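Local coordinates for protein 4-hydroxybutyrate CoA-transferase (Porphyromonas gingivalis, PDB 3EH7) that probably transfers coenzyme A between carboxylic acids, as a putative 4-hydroxybutyrate CoA-transferase of the acetyl-CoA hydrolase/transferase family, at residues G28-L33 against L118-A123. Residues are numbered along the deposited sequence; the frame is centred on the assembly and turned at random.
Sequences GERVAL and LHIDVA
Backbone bonds join Arg30 and Ala32 to the start of the neighbouring parallel strand. Arg30 O accepts from both Asp121 N and Val122 N, and Ala32 N gives a 2.8 Å bond to Val122 O.

Polar side chains continue the pairing at the N-terminal ends of the two strands. Asp121 OD2 accepts from Arg30 N at 2.9 Å, nearly straight at 173°, on its anti side. His119 NE2 donates to Asp121 OD1 from above the carboxylate plane, with that oxygen in the plane of the ring. With CG of Arg30 anti to the backbone N (chi1 -170°) and the chain bent at chi3, NH1 reaches His119 O at 2.8 Å, while Leu118 CD1 lies over one guanidinium face. Arg30 NH2 forms a salt bridge with Glu58 OE2 of the next strand.

The Glu29 and Asp121 carboxylates stack 5° from parallel, with Glu29 OE2 4.4 Å from Asp121 OD1. Two waters bond Glu29 OE2; one also reaches Asp121 O, the other Asp121 OD1. Lys26 forms a salt bridge with Glu29.

Apolar contacts are Val31 beside Val122 on one sheet face and Ala32 CB against Ile120 CD1 (3.9 Å) on the other.

Asp121 thus continues the strand pairing by side chain, at the N-terminal end of two inner strands of the Rossmann-like parallel sheet; Lys26 and His119 probably ease the carboxylate repulsion.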
loop_
_atom_site.group_PDB
_atom_site.type_symbol
_atom_site.label_atom_id
_atom_site.label_comp_id
_atom_site.label_asym_id
_atom_site.label_seq_id
_atom_site.Cartn_x
_atom_site.Cartn_y
_atom_site.Cartn_z
ATOM N N GLY A 28 -7.683 -23.799 23.740
ATOM C CA GLY A 28 -7.104 -23.702 22.413
ATOM C C GLY A 28 -7.916 -22.922 21.389
ATOM O O GLY A 28 -7.497 -22.833 20.245
ATOM N N GLU A 29 -9.080 -22.385 21.774
ATOM C CA GLU A 29 -9.941 -21.650 20.839
ATOM C C GLU A 29 -9.503 -20.189 20.743
ATOM O O GLU A 29 -8.823 -19.674 21.636
ATOM C CB GLU A 29 -11.419 -21.769 21.236
ATOM C CG GLU A 29 -12.048 -23.139 20.852
ATOM C CD GLU A 29 -13.521 -23.231 21.176
ATOM O OE1 GLU A 29 -14.013 -22.397 21.982
ATOM O OE2 GLU A 29 -14.206 -24.142 20.637
ATOM N N ARG A 30 -9.819 -19.545 19.632
ATOM C CA ARG A 30 -9.605 -18.109 19.503
ATOM C C ARG A 30 -10.933 -17.384 19.721
ATOM O O ARG A 30 -11.941 -17.709 19.096
ATOM C CB ARG A 30 -9.025 -17.737 18.149
ATOM C CG ARG A 30 -8.573 -16.299 18.113
ATOM C CD ARG A 30 -8.173 -15.810 16.740
ATOM N NE ARG A 30 -6.760 -16.027 16.443
ATOM C CZ ARG A 30 -6.283 -17.096 15.818
ATOM N NH1 ARG A 30 -7.097 -18.084 15.443
ATOM N NH2 ARG A 30 -4.984 -17.199 15.591
ATOM N N VAL A 31 -10.916 -16.403 20.615
ATOM C CA VAL A 31 -12.120 -15.683 21.020
ATOM C C VAL A 31 -11.937 -14.249 20.598
ATOM O O VAL A 31 -10.944 -13.640 20.971
ATOM C CB VAL A 31 -12.286 -15.721 22.550
ATOM C CG1 VAL A 31 -13.562 -15.016 22.972
ATOM C CG2 VAL A 31 -12.254 -17.144 23.049
ATOM N N ALA A 32 -12.866 -13.730 19.792
ATOM C CA ALA A 32 -12.852 -12.331 19.375
ATOM C C ALA A 32 -13.821 -11.564 20.272
ATOM O O ALA A 32 -14.870 -12.092 20.642
ATOM C CB ALA A 32 -13.262 -12.209 17.930
ATOM N N LEU A 33 -13.453 -10.348 20.652
ATOM C CA LEU A 33 -14.283 -9.508 21.521
ATOM C C LEU A 33 -14.613 -8.273 20.775
ATOM O O LEU A 33 -13.801 -7.829 19.990
ATOM C CB LEU A 33 -13.521 -9.079 22.777
ATOM C CG LEU A 33 -13.015 -10.150 23.745
ATOM C CD1 LEU A 33 -12.332 -9.469 24.906
ATOM C CD2 LEU A 33 -14.147 -11.013 24.225
ATOM N N LEU A 118 -8.086 -16.178 9.237
ATOM C CA LEU A 118 -8.031 -15.853 10.668
ATOM C C LEU A 118 -9.270 -16.447 11.274
ATOM O O LEU A 118 -10.360 -15.877 11.142
ATOM C CB LEU A 118 -7.991 -14.333 10.898
ATOM C CG LEU A 118 -8.126 -13.787 12.327
ATOM C CD1 LEU A 118 -6.980 -14.164 13.210
ATOM C CD2 LEU A 118 -8.213 -12.278 12.260
ATOM N N HIS A 119 -9.114 -17.610 11.907
ATOM C CA HIS A 119 -10.238 -18.380 12.375
ATOM C C HIS A 119 -10.648 -17.915 13.762
ATOM O O HIS A 119 -9.813 -17.804 14.669
ATOM C CB HIS A 119 -9.884 -19.879 12.397
ATOM C CG HIS A 119 -10.953 -20.748 12.979
ATOM N ND1 HIS A 119 -11.994 -21.253 12.229
ATOM C CD2 HIS A 119 -11.158 -21.185 14.247
ATOM C CE1 HIS A 119 -12.793 -21.967 13.008
ATOM N NE2 HIS A 119 -12.307 -21.944 14.237
ATOM N N ILE A 120 -11.944 -17.688 13.935
ATOM C CA ILE A 120 -12.490 -17.273 15.208
ATOM C C ILE A 120 -13.494 -18.328 15.666
ATOM O O ILE A 120 -14.514 -18.556 15.010
ATOM C CB ILE A 120 -13.165 -15.904 15.085
ATOM C CG1 ILE A 120 -12.096 -14.825 14.977
ATOM C CG2 ILE A 120 -14.089 -15.657 16.273
ATOM C CD1 ILE A 120 -12.599 -13.584 14.360
ATOM N N ASP A 121 -13.221 -18.959 16.798
ATOM C CA ASP A 121 -14.107 -19.974 17.271
ATOM C C ASP A 121 -15.300 -19.372 18.016
ATOM O O ASP A 121 -16.400 -19.930 17.974
ATOM C CB ASP A 121 -13.351 -20.921 18.191
ATOM C CG ASP A 121 -12.203 -21.642 17.482
ATOM O OD1 ASP A 121 -12.460 -22.673 16.836
ATOM O OD2 ASP A 121 -11.057 -21.174 17.575
ATOM N N VAL A 122 -15.064 -18.266 18.721
ATOM C CA VAL A 122 -16.052 -17.644 19.587
ATOM C C VAL A 122 -16.008 -16.127 19.406
ATOM O O VAL A 122 -14.927 -15.536 19.385
ATOM C CB VAL A 122 -15.799 -17.997 21.045
ATOM C CG1 VAL A 122 -16.844 -17.348 21.952
ATOM C CG2 VAL A 122 -15.840 -19.490 21.222
ATOM N N ALA A 123 -17.177 -15.516 19.222
ATOM C CA ALA A 123 -17.311 -14.063 19.170
ATOM C C ALA A 123 -18.128 -13.668 20.384
ATOM O O ALA A 123 -19.253 -14.155 20.566
ATOM C CB ALA A 123 -18.029 -13.615 17.890
HETATM O O HOH W 1 -16.686 -22.728 19.102
HETATM O O HOH W 2 -15.182 -23.794 17.505
#